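Long-range contacts in putative O-acetylhomoserine (Thiol)-lyase (Campylobacter jejuni, PDB 4OC9), which probably transfers the aminocarboxypropyl group of O-acetylhomoserine to a thiol or sulfide with the help of pyridoxal 5'-phosphate: residues Ser209-Ala214 against Gly370-Leu375; Gln361-Ala366 against Leu404-Glu409; Val291-His296 against Phe338-Leu343. One frame throughout, in Å; residues are numbered along the deposited sequence.

Interaction 1. Residues Ser209-Ala214 against Gly370-Leu375; sequences SGQGTA and GDSKSL
Asp371 sets its CG opposite the backbone N (chi1 -175°), which carries Asp371 OD1 to within 3.3 Å of Gln211 C; Lys373, bent at chi2 and chi3 (69° and 71°), curls its ammonium group back to the same place. There Lys373 NZ forms a salt bridge with Asp371 OD1 at 3.1 Å. The same oxygen accepts a weak bond from Lys373 N, an Asx turn that ties the carboxylate to its own loop. Gln211 O is reached through solvent: water 2 donates to it at 2.9 Å and accepts from Lys373 NZ at 2.8 Å, while water 1 lies among Gln211 O, Asp371 OD2 and Lys373 NZ, accepting from the last. Backbones meet closely beside this network. Gly210 CA approaches Gly370 O at 3.2 Å as a CA-H...O contact, whereas Gly210 O lies 2.8 Å from Ser372 N at an angle too poor for a hydrogen bond. Glu287 of the second subunit adds a salt bridge to Lys373 and hydrogen bonds to Ser372 OG and Gln211 NE2. Two loops thus meet through waters at a subunit interface, where the chain just beyond the cofactor-bearing lysine, Lys206, reaches the C-terminal region of a fold-type I pyridoxal-phosphate enzyme.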
ATOM      1  N   SER D 209       8.342  -5.123 -12.904  1.00 14.36           N
ATOM      2  CA  SER D 209       7.409  -4.107 -12.411  1.00 13.48           C
ATOM      3  C   SER D 209       6.681  -3.652 -13.628  1.00 13.56           C
ATOM      4  O   SER D 209       5.464  -3.670 -13.653  1.00 17.75           O
ATOM      5  CB  SER D 209       8.119  -2.904 -11.804  1.00 13.16           C
ATOM      6  OG  SER D 209       7.197  -1.840 -11.641  1.00 14.23           O
ATOM      7  N   GLY D 210       7.446  -3.221 -14.625  1.00 12.64           N
ATOM      8  CA  GLY D 210       6.920  -2.757 -15.897  1.00 12.77           C
ATOM      9  C   GLY D 210       6.206  -1.424 -15.910  1.00 12.41           C
ATOM     10  O   GLY D 210       5.756  -0.960 -16.965  1.00 12.63           O
ATOM     11  N   GLN D 211       6.154  -0.787 -14.754  1.00 11.75           N
ATOM     12  CA  GLN D 211       5.487   0.485 -14.614  1.00 12.58           C
ATOM     13  C   GLN D 211       6.177   1.572 -13.788  1.00 10.87           C
ATOM     14  O   GLN D 211       5.545   2.561 -13.405  1.00 10.39           O
ATOM     15  CB  GLN D 211       4.078   0.208 -14.061  1.00 14.71           C
ATOM     16  CG  GLN D 211       3.246  -0.551 -15.087  1.00 17.62           C
ATOM     17  CD  GLN D 211       1.846  -0.844 -14.635  1.00 19.46           C
ATOM     18  OE1 GLN D 211       1.605  -1.698 -13.788  1.00 19.79           O
ATOM     19  NE2 GLN D 211       0.891  -0.212 -15.300  1.00 23.24           N
ATOM     20  N   GLY D 212       7.445   1.372 -13.486  1.00 10.69           N
ATOM     21  CA  GLY D 212       8.234   2.331 -12.706  1.00 10.31           C
ATOM     22  C   GLY D 212       7.706   2.600 -11.311  1.00 10.17           C
ATOM     23  O   GLY D 212       7.884   3.697 -10.782  1.00  9.92           O
ATOM     24  N   THR D 213       7.121   1.582 -10.695  1.00 10.27           N
ATOM     25  CA  THR D 213       6.540   1.742  -9.367  1.00 11.23           C
ATOM     26  C   THR D 213       7.089   0.939  -8.209  1.00 11.71           C
ATOM     27  O   THR D 213       6.788   1.242  -7.087  1.00 13.86           O
ATOM     28  CB  THR D 213       5.047   1.414  -9.434  1.00 11.10           C
ATOM     29  OG1 THR D 213       4.857   0.092  -9.940  1.00 11.05           O
ATOM     30  CG2 THR D 213       4.344   2.385 -10.381  1.00 11.53           C
ATOM     31  N   ALA D 214       7.872  -0.084  -8.452  1.00 11.66           N
ATOM     32  CA  ALA D 214       8.382  -0.838  -7.339  1.00 10.40           C
ATOM     33  C   ALA D 214       9.800  -1.251  -7.536  1.00 10.99           C
ATOM     34  O   ALA D 214      10.138  -2.071  -8.387  1.00 11.08           O
ATOM     35  CB  ALA D 214       7.536  -2.051  -7.102  1.00 10.74           C
ATOM     36  N   GLY D 370      12.258   0.034 -18.797  1.00 12.53           N
ATOM     37  CA  GLY D 370      11.260  -0.981 -18.626  1.00 14.02           C
ATOM     38  C   GLY D 370       9.949  -0.444 -18.083  1.00 14.34           C
ATOM     39  O   GLY D 370       9.129  -1.200 -17.585  1.00 16.51           O
ATOM     40  N   ASP D 371       9.756   0.867 -18.123  1.00 14.99           N
ATOM     41  CA  ASP D 371       8.497   1.484 -17.640  1.00 15.31           C
ATOM     42  C   ASP D 371       7.515   1.356 -18.825  1.00 16.18           C
ATOM     43  O   ASP D 371       7.906   1.191 -19.992  1.00 13.16           O
ATOM     44  CB  ASP D 371       8.748   2.962 -17.228  1.00 14.81           C
ATOM     45  CG  ASP D 371       7.531   3.662 -16.602  1.00 14.20           C
ATOM     46  OD1 ASP D 371       6.398   3.160 -16.663  1.00 13.38           O
ATOM     47  OD2 ASP D 371       7.732   4.732 -15.978  1.00 14.77           O
ATOM     48  N   SER D 372       6.238   1.366 -18.507  1.00 16.61           N
ATOM     49  CA  SER D 372       5.212   1.268 -19.534  1.00 16.04           C
ATOM     50  C   SER D 372       5.228   2.565 -20.358  1.00 15.81           C
ATOM     51  O   SER D 372       4.729   2.587 -21.498  1.00 16.28           O
ATOM     52  CB  SER D 372       3.882   1.027 -18.879  1.00 16.01           C
ATOM     53  OG  SER D 372       3.693   2.018 -17.889  1.00 17.33           O
ATOM     54  N   LYS D 373       5.777   3.640 -19.773  1.00 14.27           N
ATOM     55  CA  LYS D 373       5.905   4.917 -20.472  1.00 13.55           C
ATOM     56  C   LYS D 373       7.291   4.938 -21.056  1.00 12.57           C
ATOM     57  O   LYS D 373       8.255   4.549 -20.399  1.00 11.32           O
ATOM     58  CB  LYS D 373       5.722   6.157 -19.607  1.00 15.14           C
ATOM     59  CG  LYS D 373       4.309   6.488 -19.146  1.00 15.95           C
ATOM     60  CD  LYS D 373       3.730   5.529 -18.134  1.00 17.68           C
ATOM     61  CE  LYS D 373       4.400   5.670 -16.777  1.00 16.95           C
ATOM     62  NZ  LYS D 373       3.854   4.663 -15.819  1.00 17.12           N
ATOM     63  N   SER D 374       7.394   5.385 -22.302  1.00 11.64           N
ATOM     64  CA  SER D 374       8.681   5.447 -22.972  1.00 12.64           C
ATOM     65  C   SER D 374       9.606   6.456 -22.307  1.00 12.10           C
ATOM     66  O   SER D 374       9.162   7.522 -21.932  1.00 13.68           O
ATOM     67  CB  SER D 374       8.537   5.745 -24.460  1.00 12.05           C
ATOM     68  OG  SER D 374       7.850   4.683 -25.085  1.00 13.63           O
ATOM     69  N   LEU D 375      10.878   6.108 -22.212  1.00 11.63           N
ATOM     70  CA  LEU D 375      11.862   6.973 -21.583  1.00 13.30           C
ATOM     71  C   LEU D 375      13.102   7.233 -22.437  1.00 13.22           C
ATOM     72  O   LEU D 375      13.470   6.447 -23.329  1.00 13.31           O
ATOM     73  CB  LEU D 375      12.361   6.320 -20.300  1.00 13.77           C
ATOM     74  CG  LEU D 375      11.294   5.810 -19.337  1.00 13.56           C
ATOM     75  CD1 LEU D 375      11.954   5.150 -18.152  1.00 13.71           C
ATOM     76  CD2 LEU D 375      10.354   6.913 -18.887  1.00 13.53           C
TER
HETATM   77  O   HOH W   1       5.973   5.039 -13.784  1.00 14.75           O
HETATM   78  O   HOH W   2       3.167   4.205 -13.100  1.00 17.06           O

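Interaction 2. Residues Gln361-Ala366 against Leu404-Glu409; sequences QLFLLA and LSIGLE
Phe363 presents one corner of its ring to Leu404 and Ile406, and nearly all the close packing gathers there. Ile406 CD1 lies at the ring edge, in its plane, 3.7 Å from Phe363 CE2 and 3.9 Å from Phe363 CZ. Leu404 comes from another direction, its side chain crossing that of Phe363 at about a right angle: Leu404 CD1 is 3.9 Å from Phe363 CE2, and Leu404 CD2 is 4.0 Å from Phe363 CD2. The two methyls of the leucine fork thus reach neighbouring ring atoms, CD1 coming in obliquely. The first torsion of Phe363 (chi1 -75°) sets CG opposite the carbonyl carbon and swings the ring toward Leu404 and Ile406, although its CB does not itself head for them. Strand 375-377 lies between strands 364-365 and 401-405 in the sheet, and its Ile376 touches both Phe363 and Leu404; Leu414 and Leu418 of helix 411-422 also pack on the phenyl group.

The other end is looser. The side chain of Leu362 makes no close contact with the facing segment, and the nearest approach to Glu409 is between two acceptors, Leu362 O and Glu409 OE2, 4.2 Å apart. Instead of pairing with each other, the polar groups find partners elsewhere: Glu409 OE1 bonds to Ser374 and OE2 to His12 of the second subunit, while Asp417 accepts from the backbone N of Leu362 and Phe363. Even this side is buried in the assembly, where His12 of the second subunit also packs on Leu362.

The chemistry therefore divides in two: dispersion between phenyl and methyl groups joins the segments directly, whereas the buried carboxylate of Glu409 has a hydrogen-bonding partner at each oxygen, which could offset the cost of burying a charge.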
ATOM      1  N   GLN D 361       8.158  14.646 -26.365  1.00 17.57           N
ATOM      2  CA  GLN D 361       6.948  14.855 -25.548  1.00 22.22           C
ATOM      3  C   GLN D 361       6.379  13.541 -24.928  1.00 19.76           C
ATOM      4  O   GLN D 361       5.716  13.592 -23.905  1.00 23.37           O
ATOM      5  CB  GLN D 361       5.843  15.562 -26.346  1.00 24.73           C
ATOM      6  CG  GLN D 361       6.286  16.897 -26.921  1.00 31.41           C
ATOM      7  CD  GLN D 361       6.698  17.904 -25.850  1.00 42.65           C
ATOM      8  OE1 GLN D 361       6.060  18.009 -24.793  1.00 48.04           O
ATOM      9  NE2 GLN D 361       7.741  18.691 -26.134  1.00 52.02           N
ATOM     10  N   LEU D 362       6.598  12.392 -25.568  1.00 18.12           N
ATOM     11  CA  LEU D 362       6.136  11.088 -25.067  1.00 16.24           C
ATOM     12  C   LEU D 362       7.291  10.367 -24.396  1.00 16.27           C
ATOM     13  O   LEU D 362       7.092   9.711 -23.381  1.00 19.59           O
ATOM     14  CB  LEU D 362       5.513  10.211 -26.147  1.00 15.58           C
ATOM     15  CG  LEU D 362       4.221  10.743 -26.741  1.00 16.07           C
ATOM     16  CD1 LEU D 362       3.742   9.766 -27.801  1.00 15.26           C
ATOM     17  CD2 LEU D 362       3.165  10.929 -25.649  1.00 15.12           C
ATOM     18  N   PHE D 363       8.466  10.411 -25.004  1.00 14.68           N
ATOM     19  CA  PHE D 363       9.623   9.821 -24.391  1.00 13.07           C
ATOM     20  C   PHE D 363       9.937  10.798 -23.265  1.00 12.96           C
ATOM     21  O   PHE D 363      10.156  11.990 -23.492  1.00 12.52           O
ATOM     22  CB  PHE D 363      10.769   9.666 -25.353  1.00 13.02           C
ATOM     23  CG  PHE D 363      10.589   8.538 -26.322  1.00 13.35           C
ATOM     24  CD1 PHE D 363       9.834   8.682 -27.477  1.00 12.98           C
ATOM     25  CD2 PHE D 363      11.226   7.334 -26.102  1.00 12.48           C
ATOM     26  CE1 PHE D 363       9.718   7.640 -28.380  1.00 12.10           C
ATOM     27  CE2 PHE D 363      11.072   6.294 -26.988  1.00 11.93           C
ATOM     28  CZ  PHE D 363      10.299   6.447 -28.121  1.00 11.00           C
ATOM     29  N   LEU D 364       9.893  10.296 -22.036  1.00 11.97           N
ATOM     30  CA  LEU D 364      10.148  11.111 -20.883  1.00 12.19           C
ATOM     31  C   LEU D 364      11.611  11.074 -20.498  1.00 13.29           C
ATOM     32  O   LEU D 364      12.196  10.005 -20.311  1.00 13.72           O
ATOM     33  CB  LEU D 364       9.309  10.604 -19.708  1.00 11.92           C
ATOM     34  CG  LEU D 364       7.810  10.540 -19.944  1.00 11.14           C
ATOM     35  CD1 LEU D 364       7.097   9.953 -18.762  1.00 11.32           C
ATOM     36  CD2 LEU D 364       7.250  11.912 -20.253  1.00 11.60           C
ATOM     37  N   LEU D 365      12.205  12.257 -20.373  1.00 14.16           N
ATOM     38  CA  LEU D 365      13.593  12.381 -19.996  1.00 14.51           C
ATOM     39  C   LEU D 365      13.667  11.928 -18.542  1.00 15.05           C
ATOM     40  O   LEU D 365      13.222  12.631 -17.640  1.00 13.11           O
ATOM     41  CB  LEU D 365      14.069  13.820 -20.115  1.00 15.15           C
ATOM     42  CG  LEU D 365      15.519  14.046 -19.691  1.00 15.09           C
ATOM     43  CD1 LEU D 365      16.454  13.177 -20.518  1.00 14.97           C
ATOM     44  CD2 LEU D 365      15.876  15.504 -19.870  1.00 15.68           C
ATOM     45  N   ALA D 366      14.250  10.752 -18.342  1.00 15.81           N
ATOM     46  CA  ALA D 366      14.381  10.162 -17.044  1.00 15.50           C
ATOM     47  C   ALA D 366      15.412   9.037 -17.033  1.00 18.63           C
ATOM     48  O   ALA D 366      15.876   8.572 -18.078  1.00 17.01           O
ATOM     49  CB  ALA D 366      13.051   9.611 -16.648  1.00 17.26           C
ATOM     50  N   LEU D 404      17.154   4.700 -25.368  1.00 12.90           N
ATOM     51  CA  LEU D 404      15.731   4.761 -25.263  1.00 14.43           C
ATOM     52  C   LEU D 404      15.177   3.527 -24.614  1.00 15.33           C
ATOM     53  O   LEU D 404      15.687   2.450 -24.804  1.00 17.93           O
ATOM     54  CB  LEU D 404      15.059   4.813 -26.647  1.00 15.73           C
ATOM     55  CG  LEU D 404      15.379   5.942 -27.621  1.00 15.53           C
ATOM     56  CD1 LEU D 404      14.496   5.768 -28.821  1.00 15.43           C
ATOM     57  CD2 LEU D 404      15.136   7.309 -26.986  1.00 14.92           C
ATOM     58  N   SER D 405      14.127   3.704 -23.826  1.00 13.09           N
ATOM     59  CA  SER D 405      13.440   2.594 -23.195  1.00 11.14           C
ATOM     60  C   SER D 405      12.063   2.674 -23.892  1.00 10.39           C
ATOM     61  O   SER D 405      11.284   3.610 -23.639  1.00  9.72           O
ATOM     62  CB  SER D 405      13.276   2.748 -21.698  1.00 10.89           C
ATOM     63  OG  SER D 405      12.505   1.658 -21.207  1.00  9.48           O
ATOM     64  N   ILE D 406      11.769   1.693 -24.732  1.00 10.10           N
ATOM     65  CA  ILE D 406      10.533   1.695 -25.469  1.00 10.47           C
ATOM     66  C   ILE D 406       9.373   1.177 -24.645  1.00 11.80           C
ATOM     67  O   ILE D 406       9.402   0.059 -24.130  1.00 15.07           O
ATOM     68  CB  ILE D 406      10.648   0.913 -26.778  1.00 10.39           C
ATOM     69  CG1 ILE D 406      11.860   1.372 -27.593  1.00 10.11           C
ATOM     70  CG2 ILE D 406       9.362   1.061 -27.597  1.00 10.04           C
ATOM     71  CD1 ILE D 406      11.855   2.829 -27.983  1.00  9.88           C
ATOM     72  N   GLY D 407       8.348   2.017 -24.527  1.00 11.63           N
ATOM     73  CA  GLY D 407       7.163   1.708 -23.740  1.00 12.48           C
ATOM     74  C   GLY D 407       6.068   0.964 -24.450  1.00 12.27           C
ATOM     75  O   GLY D 407       6.309   0.331 -25.471  1.00 14.53           O
ATOM     76  N   LEU D 408       4.862   1.057 -23.904  1.00 11.42           N
ATOM     77  CA  LEU D 408       3.697   0.354 -24.458  1.00 11.87           C
ATOM     78  C   LEU D 408       2.778   1.259 -25.257  1.00 12.93           C
ATOM     79  O   LEU D 408       1.706   0.830 -25.632  1.00 12.55           O
ATOM     80  CB  LEU D 408       2.894  -0.292 -23.336  1.00 11.12           C
ATOM     81  CG  LEU D 408       3.634  -1.288 -22.428  1.00 11.09           C
ATOM     82  CD1 LEU D 408       2.689  -1.755 -21.337  1.00 11.29           C
ATOM     83  CD2 LEU D 408       4.161  -2.460 -23.217  1.00 10.75           C
ATOM     84  N   GLU D 409       3.195   2.508 -25.500  1.00 14.12           N
ATOM     85  CA  GLU D 409       2.368   3.433 -26.266  1.00 13.83           C
ATOM     86  C   GLU D 409       2.212   2.959 -27.733  1.00 15.16           C
ATOM     87  O   GLU D 409       2.855   2.000 -28.173  1.00 16.12           O
ATOM     88  CB  GLU D 409       2.933   4.860 -26.352  1.00 13.12           C
ATOM     89  CG  GLU D 409       3.270   5.616 -25.076  1.00 14.11           C
ATOM     90  CD  GLU D 409       4.632   5.293 -24.465  1.00 15.25           C
ATOM     91  OE1 GLU D 409       5.334   4.354 -24.877  1.00 15.66           O
ATOM     92  OE2 GLU D 409       5.042   6.052 -23.569  1.00 17.53           O
TER

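Interaction 3. Residues Val291-His296 against Phe338-Leu343; sequences VRIEKH and FASGLL
Phe338 and Glu294 open the contact between long helix 276-309 and the loop leading into strand 342-346, part of the mixed C-terminal sheet of this fold-type I enzyme. Their packing is of aliphatic chain on ring: Glu294 CB sits 4.1 Å above the plane of the Phe338 ring, offset toward its rim, and Glu294 CG comes to 3.7 Å from Phe338 CE2. Extended beyond CG, the glutamate carries its carboxylate out past the rim near CE2, with that plane only 28° from the plane of the ring. Ser297 and Gln298, farther along the helix, also touch Phe338.

Backbone packing comes next. The two backbones come nearest, by CA atoms, at His296 and Gly341 (5.0 Å), and His296 O is 4.1 Å from Gly341 CA. The imidazole itself turns elsewhere, giving ND1 to Ile406 O and meeting the ring of Tyr207, the neighbour of the cofactor-bearing Lys206, edge to face.

Mixed apolar and polar contact completes the interface. Ile293 has CG1 opposite its backbone N (chi1 -159°), which sends its terminal methyl toward the loop, and Ile293 CD1 stops 3.7 Å from Ser340 OG, a hydroxyl that is hydrogen-bonded to Val184 O.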
ATOM      1  N   VAL D 291       2.789 -10.822 -21.663  1.00  9.79           N
ATOM      2  CA  VAL D 291       2.093 -10.047 -22.696  1.00 10.17           C
ATOM      3  C   VAL D 291       2.797  -8.695 -22.916  1.00 10.52           C
ATOM      4  O   VAL D 291       3.016  -8.269 -24.052  1.00 12.76           O
ATOM      5  CB  VAL D 291       0.585  -9.857 -22.425  1.00 10.27           C
ATOM      6  CG1 VAL D 291      -0.112 -11.206 -22.375  1.00 10.57           C
ATOM      7  CG2 VAL D 291       0.331  -9.112 -21.145  1.00 10.96           C
ATOM      8  N   ARG D 292       3.183  -8.037 -21.839  1.00  9.67           N
ATOM      9  CA  ARG D 292       3.866  -6.756 -21.948  1.00  9.74           C
ATOM     10  C   ARG D 292       5.192  -6.766 -22.708  1.00  9.95           C
ATOM     11  O   ARG D 292       5.395  -5.921 -23.577  1.00 10.93           O
ATOM     12  CB  ARG D 292       4.130  -6.143 -20.568  1.00  9.07           C
ATOM     13  CG  ARG D 292       2.864  -5.773 -19.854  1.00  9.00           C
ATOM     14  CD  ARG D 292       3.070  -5.107 -18.497  1.00  8.78           C
ATOM     15  NE  ARG D 292       3.698  -5.944 -17.496  1.00  8.98           N
ATOM     16  CZ  ARG D 292       4.997  -5.977 -17.216  1.00  9.84           C
ATOM     17  NH1 ARG D 292       5.870  -5.217 -17.861  1.00 10.36           N
ATOM     18  NH2 ARG D 292       5.431  -6.780 -16.262  1.00 10.34           N
ATOM     19  N   ILE D 293       6.077  -7.708 -22.402  1.00 10.09           N
ATOM     20  CA  ILE D 293       7.369  -7.737 -23.061  1.00 10.97           C
ATOM     21  C   ILE D 293       7.253  -7.884 -24.583  1.00 12.17           C
ATOM     22  O   ILE D 293       8.105  -7.407 -25.317  1.00 12.22           O
ATOM     23  CB  ILE D 293       8.294  -8.807 -22.451  1.00 11.04           C
ATOM     24  CG1 ILE D 293       9.749  -8.504 -22.760  1.00 10.88           C
ATOM     25  CG2 ILE D 293       7.854 -10.210 -22.824  1.00 11.52           C
ATOM     26  CD1 ILE D 293      10.248  -7.197 -22.153  1.00  9.90           C
ATOM     27  N   GLU D 294       6.225  -8.564 -25.060  1.00 13.82           N
ATOM     28  CA  GLU D 294       6.034  -8.707 -26.504  1.00 16.29           C
ATOM     29  C   GLU D 294       5.703  -7.354 -27.139  1.00 16.75           C
ATOM     30  O   GLU D 294       6.239  -7.031 -28.195  1.00 16.93           O
ATOM     31  CB  GLU D 294       4.976  -9.759 -26.858  1.00 18.96           C
ATOM     32  CG  GLU D 294       5.396 -11.166 -26.409  1.00 22.31           C
ATOM     33  CD  GLU D 294       4.507 -12.298 -26.930  1.00 23.41           C
ATOM     34  OE1 GLU D 294       3.539 -12.020 -27.668  1.00 19.92           O
ATOM     35  OE2 GLU D 294       4.832 -13.475 -26.638  1.00 25.97           O
ATOM     36  N   LYS D 295       4.848  -6.549 -26.490  1.00 15.66           N
ATOM     37  CA  LYS D 295       4.508  -5.228 -27.021  1.00 15.58           C
ATOM     38  C   LYS D 295       5.767  -4.354 -26.973  1.00 13.46           C
ATOM     39  O   LYS D 295       6.062  -3.597 -27.894  1.00 11.53           O
ATOM     40  CB  LYS D 295       3.406  -4.550 -26.207  1.00 17.82           C
ATOM     41  CG  LYS D 295       2.981  -3.192 -26.750  1.00 20.45           C
ATOM     42  CD  LYS D 295       2.289  -3.339 -28.092  1.00 25.92           C
ATOM     43  CE  LYS D 295       1.859  -2.006 -28.720  1.00 31.54           C
ATOM     44  NZ  LYS D 295       0.870  -1.186 -27.974  1.00 34.75           N
ATOM     45  N   HIS D 296       6.470  -4.394 -25.850  1.00 13.37           N
ATOM     46  CA  HIS D 296       7.675  -3.609 -25.748  1.00 12.77           C
ATOM     47  C   HIS D 296       8.585  -3.946 -26.929  1.00 12.44           C
ATOM     48  O   HIS D 296       9.187  -3.043 -27.530  1.00 11.50           O
ATOM     49  CB  HIS D 296       8.486  -3.889 -24.479  1.00 12.51           C
ATOM     50  CG  HIS D 296       7.921  -3.329 -23.210  1.00 12.53           C
ATOM     51  ND1 HIS D 296       8.065  -2.000 -22.867  1.00 12.31           N
ATOM     52  CD2 HIS D 296       7.415  -3.942 -22.121  1.00 11.95           C
ATOM     53  CE1 HIS D 296       7.558  -1.801 -21.674  1.00 12.39           C
ATOM     54  NE2 HIS D 296       7.145  -2.963 -21.204  1.00 12.88           N
ATOM     55  N   PHE D 338      12.035 -11.840 -30.193  1.00 15.90           N
ATOM     56  CA  PHE D 338      11.730 -10.547 -29.588  1.00 14.82           C
ATOM     57  C   PHE D 338      12.999 -10.194 -28.859  1.00 14.68           C
ATOM     58  O   PHE D 338      13.587 -11.036 -28.216  1.00 17.41           O
ATOM     59  CB  PHE D 338      10.538 -10.573 -28.633  1.00 14.73           C
ATOM     60  CG  PHE D 338       9.202 -10.852 -29.293  1.00 15.41           C
ATOM     61  CD1 PHE D 338       8.645  -9.933 -30.162  1.00 14.69           C
ATOM     62  CD2 PHE D 338       8.434 -11.940 -28.902  1.00 15.87           C
ATOM     63  CE1 PHE D 338       7.425 -10.163 -30.755  1.00 14.97           C
ATOM     64  CE2 PHE D 338       7.191 -12.162 -29.458  1.00 15.71           C
ATOM     65  CZ  PHE D 338       6.688 -11.274 -30.390  1.00 15.71           C
ATOM     66  N   ALA D 339      13.417  -8.944 -28.944  1.00 14.60           N
ATOM     67  CA  ALA D 339      14.660  -8.504 -28.318  1.00 13.92           C
ATOM     68  C   ALA D 339      14.545  -7.471 -27.190  1.00 14.00           C
ATOM     69  O   ALA D 339      15.493  -6.741 -26.873  1.00 13.59           O
ATOM     70  CB  ALA D 339      15.555  -7.964 -29.400  1.00 13.99           C
ATOM     71  N   SER D 340      13.363  -7.389 -26.606  1.00 15.29           N
ATOM     72  CA  SER D 340      13.065  -6.463 -25.492  1.00 15.09           C
ATOM     73  C   SER D 340      12.931  -4.998 -25.930  1.00 14.38           C
ATOM     74  O   SER D 340      12.965  -4.688 -27.113  1.00 18.36           O
ATOM     75  CB  SER D 340      14.037  -6.644 -24.349  1.00 15.90           C
ATOM     76  OG  SER D 340      13.583  -5.936 -23.216  1.00 17.69           O
ATOM     77  N   GLY D 341      12.765  -4.103 -24.968  1.00 14.39           N
ATOM     78  CA  GLY D 341      12.550  -2.681 -25.268  1.00 13.82           C
ATOM     79  C   GLY D 341      13.625  -1.663 -25.108  1.00 14.09           C
ATOM     80  O   GLY D 341      13.341  -0.472 -25.107  1.00 14.56           O
ATOM     81  N   LEU D 342      14.862  -2.109 -24.961  1.00 14.34           N
ATOM     82  CA  LEU D 342      15.954  -1.168 -24.815  1.00 14.92           C
ATOM     83  C   LEU D 342      16.730  -1.053 -26.113  1.00 15.52           C
ATOM     84  O   LEU D 342      16.967  -2.049 -26.796  1.00 15.12           O
ATOM     85  CB  LEU D 342      16.933  -1.663 -23.776  1.00 16.76           C
ATOM     86  CG  LEU D 342      17.980  -0.631 -23.388  1.00 18.17           C
ATOM     87  CD1 LEU D 342      17.262   0.511 -22.647  1.00 19.01           C
ATOM     88  CD2 LEU D 342      18.998  -1.257 -22.476  1.00 19.12           C
ATOM     89  N   LEU D 343      17.083   0.160 -26.496  1.00 16.47           N
ATOM     90  CA  LEU D 343      17.879   0.327 -27.709  1.00 15.98           C
ATOM     91  C   LEU D 343      18.664   1.630 -27.570  1.00 17.62           C
ATOM     92  O   LEU D 343      18.362   2.436 -26.681  1.00 14.83           O
ATOM     93  CB  LEU D 343      17.030   0.368 -28.946  1.00 16.56           C
ATOM     94  CG  LEU D 343      16.121   1.550 -29.264  1.00 15.71           C
ATOM     95  CD1 LEU D 343      16.932   2.780 -29.617  1.00 14.93           C
ATOM     96  CD2 LEU D 343      15.292   1.223 -30.491  1.00 15.06           C
TER

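The three contacts lie on the same side of the chain's centre, and all of them touch the second subunit. Interactions 1 and 2 have centres about 9 Å apart; Ser374, in the 370-375 segment of interaction 1, reaches interaction 2 with its OG 2.8 Å from Gly407 N, a probable hydrogen bond. Interactions 2 and 3 (centres about 13 Å apart) meet through neighbouring strands 401-405 and 342-346, where Ile406 N lies 2.7 Å from Gly341 O. Interaction 3 reaches interaction 1, about 12 Å away between centres, by packing of Arg292 NH1 at 3.3 Å from Gly210 CA. Arg292 NH1 also bonds to Tyr207 O, next to the cofactor-bearing Lys206, which relates this network to the active site.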